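Enzyme subtilase SubTY from Bacillus sp. TY145 (Bacillus sp., PDB 5FFN) probably cleaves peptide bonds as a calcium-binding serine endopeptidase of the subtilase family. Local coordinates at residues D218-S229 with G298-P308; Y158-A168 with P181-A191. One frame throughout, in Å; residues are numbered along the deposited sequence.

Contact 1 (D218-S229 with G298-P308). With CA (calcium ion), chain C; CA (calcium ion), chain D.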
# COMPACT_ATOMS: atom_id res chain seq x y z
N ASP A 218 22.33 -2.62 -6.80
CA ASP A 218 23.18 -1.45 -6.62
C ASP A 218 22.88 -0.57 -5.39
O ASP A 218 23.65 0.31 -5.05
CB ASP A 218 23.20 -0.66 -7.91
CG ASP A 218 21.84 -0.14 -8.33
OD1 ASP A 218 20.80 -0.51 -7.71
OD2 ASP A 218 21.81 0.60 -9.33
N TYR A 219 21.81 -0.89 -4.66
CA TYR A 219 21.33 -0.05 -3.57
C TYR A 219 21.12 1.43 -4.02
O TYR A 219 21.26 2.35 -3.21
CB TYR A 219 22.26 -0.13 -2.35
CG TYR A 219 22.19 -1.45 -1.61
CD1 TYR A 219 21.05 -1.83 -0.93
CD2 TYR A 219 23.28 -2.30 -1.58
CE1 TYR A 219 20.98 -3.03 -0.24
CE2 TYR A 219 23.24 -3.48 -0.89
CZ TYR A 219 22.09 -3.85 -0.23
OH TYR A 219 22.14 -5.02 0.47
N ILE A 220 20.72 1.61 -5.27
CA ILE A 220 20.32 2.89 -5.81
C ILE A 220 18.98 2.69 -6.51
O ILE A 220 18.84 1.82 -7.36
CB ILE A 220 21.35 3.47 -6.79
CG1 ILE A 220 22.68 3.72 -6.06
CG2 ILE A 220 20.83 4.80 -7.39
CD1 ILE A 220 23.81 3.94 -7.01
N ILE A 221 18.00 3.51 -6.14
CA ILE A 221 16.65 3.34 -6.67
C ILE A 221 16.55 3.99 -8.06
O ILE A 221 16.75 5.23 -8.20
CB ILE A 221 15.60 3.95 -5.70
CG1 ILE A 221 15.55 3.17 -4.39
CG2 ILE A 221 14.24 4.02 -6.36
CD1 ILE A 221 15.18 1.70 -4.52
N GLN A 222 16.26 3.16 -9.07
CA GLN A 222 15.79 3.56 -10.39
C GLN A 222 14.30 3.25 -10.50
O GLN A 222 13.70 2.61 -9.62
CB GLN A 222 16.58 2.87 -11.52
CG GLN A 222 18.08 3.29 -11.61
CD GLN A 222 19.02 2.49 -10.70
OE1 GLN A 222 18.80 1.30 -10.42
NE2 GLN A 222 20.10 3.14 -10.26
N GLU A 223 13.68 3.77 -11.55
CA GLU A 223 12.32 3.37 -11.88
C GLU A 223 12.26 1.84 -12.03
O GLU A 223 13.19 1.23 -12.57
CB GLU A 223 11.88 4.07 -13.15
CG GLU A 223 10.43 3.93 -13.45
CD GLU A 223 9.98 4.91 -14.53
OE1 GLU A 223 9.47 5.99 -14.22
OE2 GLU A 223 10.15 4.54 -15.69
N ARG A 224 11.20 1.24 -11.46
CA ARG A 224 10.91 -0.21 -11.49
C ARG A 224 11.75 -0.99 -10.44
O ARG A 224 11.81 -2.22 -10.48
CB ARG A 224 11.06 -0.82 -12.89
CG ARG A 224 10.28 -0.10 -14.00
CD ARG A 224 10.34 -0.93 -15.30
NE ARG A 224 9.48 -2.10 -15.22
CZ ARG A 224 8.18 -2.10 -15.48
NH1 ARG A 224 7.55 -1.00 -15.87
NH2 ARG A 224 7.48 -3.21 -15.34
N ASP A 225 12.31 -0.29 -9.45
CA ASP A 225 12.99 -0.97 -8.37
C ASP A 225 12.10 -1.05 -7.13
O ASP A 225 11.47 -0.07 -6.72
CB ASP A 225 14.28 -0.26 -7.95
CG ASP A 225 15.41 -0.37 -8.97
OD1 ASP A 225 15.32 -1.11 -9.95
OD2 ASP A 225 16.39 0.34 -8.74
N ILE A 226 12.10 -2.23 -6.51
CA ILE A 226 11.51 -2.39 -5.18
C ILE A 226 12.43 -1.73 -4.16
O ILE A 226 13.64 -1.79 -4.26
CB ILE A 226 11.36 -3.91 -4.75
CG1 ILE A 226 10.57 -4.67 -5.81
CG2 ILE A 226 10.82 -4.06 -3.34
CD1 ILE A 226 9.11 -4.23 -5.88
N GLU A 227 11.86 -1.06 -3.20
CA GLU A 227 12.69 -0.35 -2.18
C GLU A 227 12.83 -1.11 -0.84
O GLU A 227 13.93 -1.32 -0.34
CB GLU A 227 12.16 1.07 -2.00
CG GLU A 227 13.07 2.00 -1.23
CD GLU A 227 12.93 3.46 -1.70
OE1 GLU A 227 12.43 3.71 -2.83
OE2 GLU A 227 13.32 4.37 -0.95
N VAL A 228 11.70 -1.52 -0.28
CA VAL A 228 11.68 -2.15 1.03
C VAL A 228 10.55 -3.18 1.02
O VAL A 228 9.68 -3.14 0.14
CB VAL A 228 11.46 -1.13 2.17
CG1 VAL A 228 12.64 -0.17 2.25
CG2 VAL A 228 10.11 -0.47 2.03
N SER A 229 10.59 -4.04 2.02
CA SER A 229 9.60 -5.07 2.23
C SER A 229 8.99 -4.91 3.62
O SER A 229 9.65 -4.42 4.56
CB SER A 229 10.26 -6.43 2.15
OG SER A 229 10.81 -6.63 0.88
N GLY A 298 21.70 -9.29 -0.33
CA GLY A 298 21.83 -7.94 -0.84
C GLY A 298 20.55 -7.40 -1.44
O GLY A 298 19.45 -7.92 -1.23
N ASP A 299 20.70 -6.32 -2.18
CA ASP A 299 19.57 -5.66 -2.84
C ASP A 299 19.07 -6.55 -3.93
O ASP A 299 19.85 -6.98 -4.80
CB ASP A 299 20.09 -4.32 -3.36
CG ASP A 299 19.10 -3.56 -4.22
OD1 ASP A 299 17.90 -3.69 -3.99
OD2 ASP A 299 19.60 -2.80 -5.11
N ASP A 300 17.80 -6.92 -3.89
CA ASP A 300 17.28 -7.84 -4.88
C ASP A 300 15.90 -7.36 -5.36
O ASP A 300 15.25 -6.48 -4.76
CB ASP A 300 17.24 -9.30 -4.34
CG ASP A 300 16.24 -9.49 -3.23
OD1 ASP A 300 15.04 -9.37 -3.50
OD2 ASP A 300 16.62 -9.87 -2.12
N TYR A 301 15.47 -7.94 -6.47
CA TYR A 301 14.26 -7.47 -7.13
C TYR A 301 12.96 -8.09 -6.54
O TYR A 301 11.87 -7.72 -6.97
CB TYR A 301 14.34 -7.71 -8.64
CG TYR A 301 14.54 -9.16 -9.05
CD1 TYR A 301 13.48 -10.03 -9.13
CD2 TYR A 301 15.82 -9.66 -9.29
CE1 TYR A 301 13.68 -11.39 -9.48
CE2 TYR A 301 16.03 -10.99 -9.66
CZ TYR A 301 14.95 -11.85 -9.76
OH TYR A 301 15.15 -13.19 -10.13
N ALA A 302 13.06 -8.95 -5.52
CA ALA A 302 11.88 -9.38 -4.77
C ALA A 302 11.59 -8.53 -3.53
O ALA A 302 10.43 -8.21 -3.24
CB ALA A 302 11.98 -10.86 -4.33
N SER A 303 12.64 -8.19 -2.80
CA SER A 303 12.50 -7.55 -1.51
C SER A 303 13.18 -6.16 -1.42
O SER A 303 13.10 -5.53 -0.39
CB SER A 303 13.07 -8.46 -0.43
OG SER A 303 14.49 -8.59 -0.55
N GLY A 304 13.85 -5.74 -2.48
CA GLY A 304 14.57 -4.48 -2.46
C GLY A 304 15.72 -4.53 -1.46
O GLY A 304 16.47 -5.49 -1.39
N PHE A 305 15.86 -3.43 -0.71
CA PHE A 305 16.97 -3.24 0.18
C PHE A 305 16.85 -4.08 1.44
O PHE A 305 17.85 -4.30 2.12
CB PHE A 305 17.10 -1.78 0.63
CG PHE A 305 17.53 -0.78 -0.44
CD1 PHE A 305 17.45 -1.06 -1.81
CD2 PHE A 305 17.93 0.51 -0.06
CE1 PHE A 305 17.80 -0.10 -2.79
CE2 PHE A 305 18.29 1.45 -1.02
CZ PHE A 305 18.22 1.17 -2.37
N GLY A 306 15.65 -4.57 1.72
CA GLY A 306 15.44 -5.37 2.91
C GLY A 306 14.18 -4.95 3.62
O GLY A 306 13.24 -4.37 3.03
N TYR A 307 14.17 -5.25 4.90
CA TYR A 307 13.02 -5.06 5.78
C TYR A 307 13.29 -4.04 6.88
O TYR A 307 13.89 -4.39 7.91
CB TYR A 307 12.65 -6.43 6.36
CG TYR A 307 11.50 -6.48 7.34
CD1 TYR A 307 10.58 -5.42 7.48
CD2 TYR A 307 11.29 -7.64 8.14
CE1 TYR A 307 9.53 -5.46 8.39
CE2 TYR A 307 10.22 -7.72 9.02
CZ TYR A 307 9.32 -6.62 9.14
OH TYR A 307 8.27 -6.62 10.03
N PRO A 308 12.83 -2.78 6.72
CA PRO A 308 13.10 -1.76 7.76
C PRO A 308 12.19 -1.98 8.98
O PRO A 308 10.96 -2.22 8.84
CB PRO A 308 12.75 -0.45 7.07
CG PRO A 308 11.62 -0.85 6.09
CD PRO A 308 11.96 -2.26 5.65
CA CA C . 18.67 -0.09 -8.49
CA CA D . 18.04 -9.42 -0.22
O HOH W 1 19.79 -6.06 1.57
O HOH W 2 15.92 -2.88 -5.66
O HOH W 3 18.05 -1.26 -6.60
O HOH W 4 16.70 -7.58 0.58
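Tyr219 and Phe305 meet edge-to-face between two calcium-binding loops of the subtilase fold, the tyrosine edge turned to the phenylalanine face with ring planes 79° apart. Phe305 CG lies 3.7 Å from Tyr219 CD1, and the far end of the phenyl ring, CZ and CE1, reaches the Tyr219 backbone and Ile221 CD1. Over a face of the tyrosine ring sits Asp299 CB, 3.6 Å from the ring centroid in a CH-pi contact. With CG anti to its backbone N (chi1 173°), Asp299 sends its carboxylate alongside that of Asp218, nearly coplanar with it. Asp299 OD2 accepts from Tyr219 N at 3.0 Å, the donor standing 38° above the carboxylate plane; the strongest polar partner of this carboxylate is Gly217, just before 218-229. Asp299 OD2 also accepts a hydrogen bond from a water bound to the first calcium ion, a second-shell tie to the site formed by Asp218, Ile220, Gln222, Asp225 and Thr215. The second calcium ion is held by Gly298 O and Asp300 OD2 together with Asp288, Ile289 and Gly296, while Asp300 OD1 accepts from Ala302 N (an Asx turn) and Ser303 N (an Asx motif). Next to the Phe305 ring the backbones join directly: Phe305 N donates to Glu227 O, and a side chain at Gly304 would clash with Ile226 O. Ser229 OG donates to Ser303 O at 2.8 Å and lies 3.2 Å from Ser303 CB.

Contact 2 (Y158-A168 with P181-A191). With NA (sodium ion), chain E.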
# COMPACT_ATOMS: atom_id res chain seq x y z
N TYR A 158 6.84 15.28 -4.02
CA TYR A 158 8.19 14.96 -3.52
C TYR A 158 9.03 16.24 -3.51
O TYR A 158 9.85 16.45 -2.61
CB TYR A 158 8.87 13.89 -4.36
CG TYR A 158 10.08 13.23 -3.69
CD1 TYR A 158 9.90 12.30 -2.67
CD2 TYR A 158 11.39 13.56 -4.05
CE1 TYR A 158 11.00 11.67 -2.04
CE2 TYR A 158 12.50 12.94 -3.42
CZ TYR A 158 12.28 11.99 -2.43
OH TYR A 158 13.32 11.35 -1.80
N GLY A 159 8.77 17.10 -4.50
CA GLY A 159 9.48 18.37 -4.63
C GLY A 159 9.10 19.36 -3.56
O GLY A 159 9.81 20.34 -3.38
N LYS A 160 7.97 19.15 -2.91
CA LYS A 160 7.49 19.96 -1.79
C LYS A 160 7.66 19.27 -0.41
O LYS A 160 7.04 19.69 0.58
CB LYS A 160 6.03 20.37 -2.05
CG LYS A 160 5.86 21.30 -3.26
CD LYS A 160 4.41 21.46 -3.62
CE LYS A 160 3.96 22.90 -3.66
NZ LYS A 160 4.00 23.49 -2.34
N GLY A 161 8.58 18.29 -0.33
CA GLY A 161 8.99 17.68 0.94
C GLY A 161 8.06 16.66 1.57
O GLY A 161 8.08 16.45 2.79
N VAL A 162 7.17 16.07 0.75
CA VAL A 162 6.22 15.04 1.19
C VAL A 162 6.80 13.66 0.81
O VAL A 162 7.22 13.46 -0.34
CB VAL A 162 4.83 15.19 0.49
CG1 VAL A 162 3.89 14.05 0.89
CG2 VAL A 162 4.17 16.54 0.86
N LEU A 163 6.88 12.75 1.78
CA LEU A 163 7.35 11.39 1.50
C LEU A 163 6.18 10.61 0.86
O LEU A 163 5.05 10.68 1.34
CB LEU A 163 7.75 10.68 2.78
CG LEU A 163 8.37 9.30 2.60
CD1 LEU A 163 9.70 9.43 1.86
CD2 LEU A 163 8.53 8.64 3.92
N ILE A 164 6.47 9.86 -0.19
CA ILE A 164 5.46 9.02 -0.85
C ILE A 164 5.85 7.54 -0.69
O ILE A 164 6.93 7.10 -1.15
CB ILE A 164 5.27 9.38 -2.38
CG1 ILE A 164 4.82 10.84 -2.58
CG2 ILE A 164 4.23 8.50 -3.02
CD1 ILE A 164 5.93 11.72 -2.94
N VAL A 165 4.92 6.80 -0.12
CA VAL A 165 5.06 5.37 0.09
C VAL A 165 3.91 4.66 -0.63
O VAL A 165 2.75 5.04 -0.47
CB VAL A 165 5.06 5.05 1.61
CG1 VAL A 165 5.31 3.55 1.79
CG2 VAL A 165 6.15 5.84 2.37
N ALA A 166 4.23 3.67 -1.48
CA ALA A 166 3.25 3.08 -2.37
C ALA A 166 3.49 1.58 -2.57
O ALA A 166 4.63 1.08 -2.48
CB ALA A 166 3.19 3.80 -3.72
N ALA A 167 2.39 0.87 -2.81
CA ALA A 167 2.43 -0.56 -2.94
C ALA A 167 3.20 -0.97 -4.22
O ALA A 167 3.05 -0.37 -5.30
CB ALA A 167 0.98 -1.12 -2.99
N ALA A 168 4.00 -2.02 -4.11
CA ALA A 168 4.70 -2.54 -5.29
C ALA A 168 3.77 -3.14 -6.37
O ALA A 168 4.11 -3.19 -7.55
CB ALA A 168 5.73 -3.58 -4.86
N PRO A 181 1.89 3.88 -8.77
CA PRO A 181 3.13 4.68 -8.64
C PRO A 181 4.31 4.11 -7.87
O PRO A 181 5.34 4.78 -7.81
CB PRO A 181 2.62 5.96 -7.92
CG PRO A 181 1.55 5.47 -7.11
CD PRO A 181 0.82 4.44 -7.93
N GLY A 182 4.18 2.93 -7.26
CA GLY A 182 5.29 2.33 -6.53
C GLY A 182 6.62 2.37 -7.28
O GLY A 182 7.64 2.75 -6.71
N GLY A 183 6.58 1.98 -8.57
CA GLY A 183 7.75 1.89 -9.43
C GLY A 183 8.38 3.21 -9.86
O GLY A 183 9.41 3.20 -10.57
N LEU A 184 7.81 4.33 -9.45
CA LEU A 184 8.40 5.66 -9.74
C LEU A 184 9.65 5.90 -8.92
O LEU A 184 9.75 5.46 -7.75
CB LEU A 184 7.42 6.78 -9.51
CG LEU A 184 6.16 6.70 -10.35
CD1 LEU A 184 5.13 7.71 -9.83
CD2 LEU A 184 6.47 6.89 -11.87
N VAL A 185 10.58 6.68 -9.46
CA VAL A 185 11.83 6.92 -8.75
C VAL A 185 11.63 7.61 -7.41
O VAL A 185 12.36 7.37 -6.45
CB VAL A 185 12.87 7.69 -9.63
CG1 VAL A 185 12.37 9.00 -9.94
CG2 VAL A 185 14.16 7.88 -8.86
N ASN A 186 10.62 8.47 -7.34
CA ASN A 186 10.36 9.28 -6.18
C ASN A 186 9.27 8.75 -5.24
O ASN A 186 8.80 9.46 -4.36
CB ASN A 186 10.08 10.74 -6.61
CG ASN A 186 11.32 11.43 -7.20
OD1 ASN A 186 12.42 11.16 -6.77
ND2 ASN A 186 11.12 12.31 -8.13
N ALA A 187 8.88 7.48 -5.45
CA ALA A 187 7.97 6.80 -4.51
C ALA A 187 8.72 5.60 -3.93
O ALA A 187 9.46 4.93 -4.65
CB ALA A 187 6.73 6.36 -5.19
N VAL A 188 8.51 5.33 -2.64
CA VAL A 188 9.05 4.13 -1.99
C VAL A 188 8.13 2.92 -2.30
O VAL A 188 7.03 2.86 -1.77
CB VAL A 188 9.13 4.33 -0.46
CG1 VAL A 188 9.64 3.07 0.20
CG2 VAL A 188 10.00 5.55 -0.14
N ALA A 189 8.60 2.00 -3.14
CA ALA A 189 7.85 0.78 -3.54
C ALA A 189 7.97 -0.24 -2.43
O ALA A 189 9.10 -0.65 -2.05
CB ALA A 189 8.42 0.17 -4.84
N VAL A 190 6.84 -0.73 -1.96
CA VAL A 190 6.84 -1.64 -0.84
C VAL A 190 6.35 -3.04 -1.29
O VAL A 190 5.21 -3.21 -1.77
CB VAL A 190 5.98 -1.13 0.31
CG1 VAL A 190 6.07 -2.10 1.51
CG2 VAL A 190 6.41 0.25 0.77
N ALA A 191 7.25 -4.01 -1.13
CA ALA A 191 6.95 -5.45 -1.38
C ALA A 191 6.30 -6.06 -0.13
O ALA A 191 6.49 -5.56 0.97
CB ALA A 191 8.25 -6.22 -1.70
NA NA E . 9.80 3.55 -6.53
O HOH W 5 8.93 9.18 -1.55
O HOH W 6 1.71 1.49 -6.61
O HOH W 7 11.07 2.31 -4.92
O HOH W 8 11.09 2.35 -8.01
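Tyr158 and Asn186 stack beside a parallel strand pair of the subtilase alpha/beta core. Tyr158 CB lies 4.1 Å from Asn186 CB, which also sits over the ring face in a CH-pi contact, closest to CG. Along one rim Tyr158 CD1 approaches Asn186 O at 3.5 Å; along the other, CD2 and CE2 both touch Asn186 OD1, the ring and amide planes being only 6° apart. The hydroxyl at the tip makes a weak hydrogen bond to Arg277, and CG lies anti to the backbone N (chi1 -163°), which swings the ring out over the asparagine. An alanine here would strip the cover from the Asn186 amide and is likely to leave that side chain steadied mainly by its bond to Asp155. Beyond Asn186, Val188 N donates to Ile164 O at 2.8 Å in an almost straight bond (179°), and three more backbone bonds carry the parallel pairing on to Ala168. Val165 CG1 packs on Val190 CG2 at 3.6 Å. The loop leading into 188-191 folds round a sodium ion, bound by the carbonyl oxygens of Gly182, Leu184 and Ala187 and two waters. Strand 163-167 thus lies between 134-142 and 188-194, with Val190 against helix 250-267, and Leu163 and Val188 against helix 273-286.

Overall arrangement
Both contacts are largely buried, but contact 2 lies nearer the centre of the chain, about 10 Å from it to the contact's centre, against about 16 Å for contact 1. They share one sheet: strand 188-194 pairs with 163-167 in contact 2 and with 228-231, part of which lies in contact 1. Val228 O and Ala191 N probably hydrogen-bond across that seam, as do Arg224 N and Gly183 O. Helix 273-286 also packs on both. Contact 2 is mostly regular parallel pairing with small apolar side chains and a sodium ion held by carbonyls and water; contact 1 joins irregular loops through aromatic rings and uses carboxylates at both calcium ions.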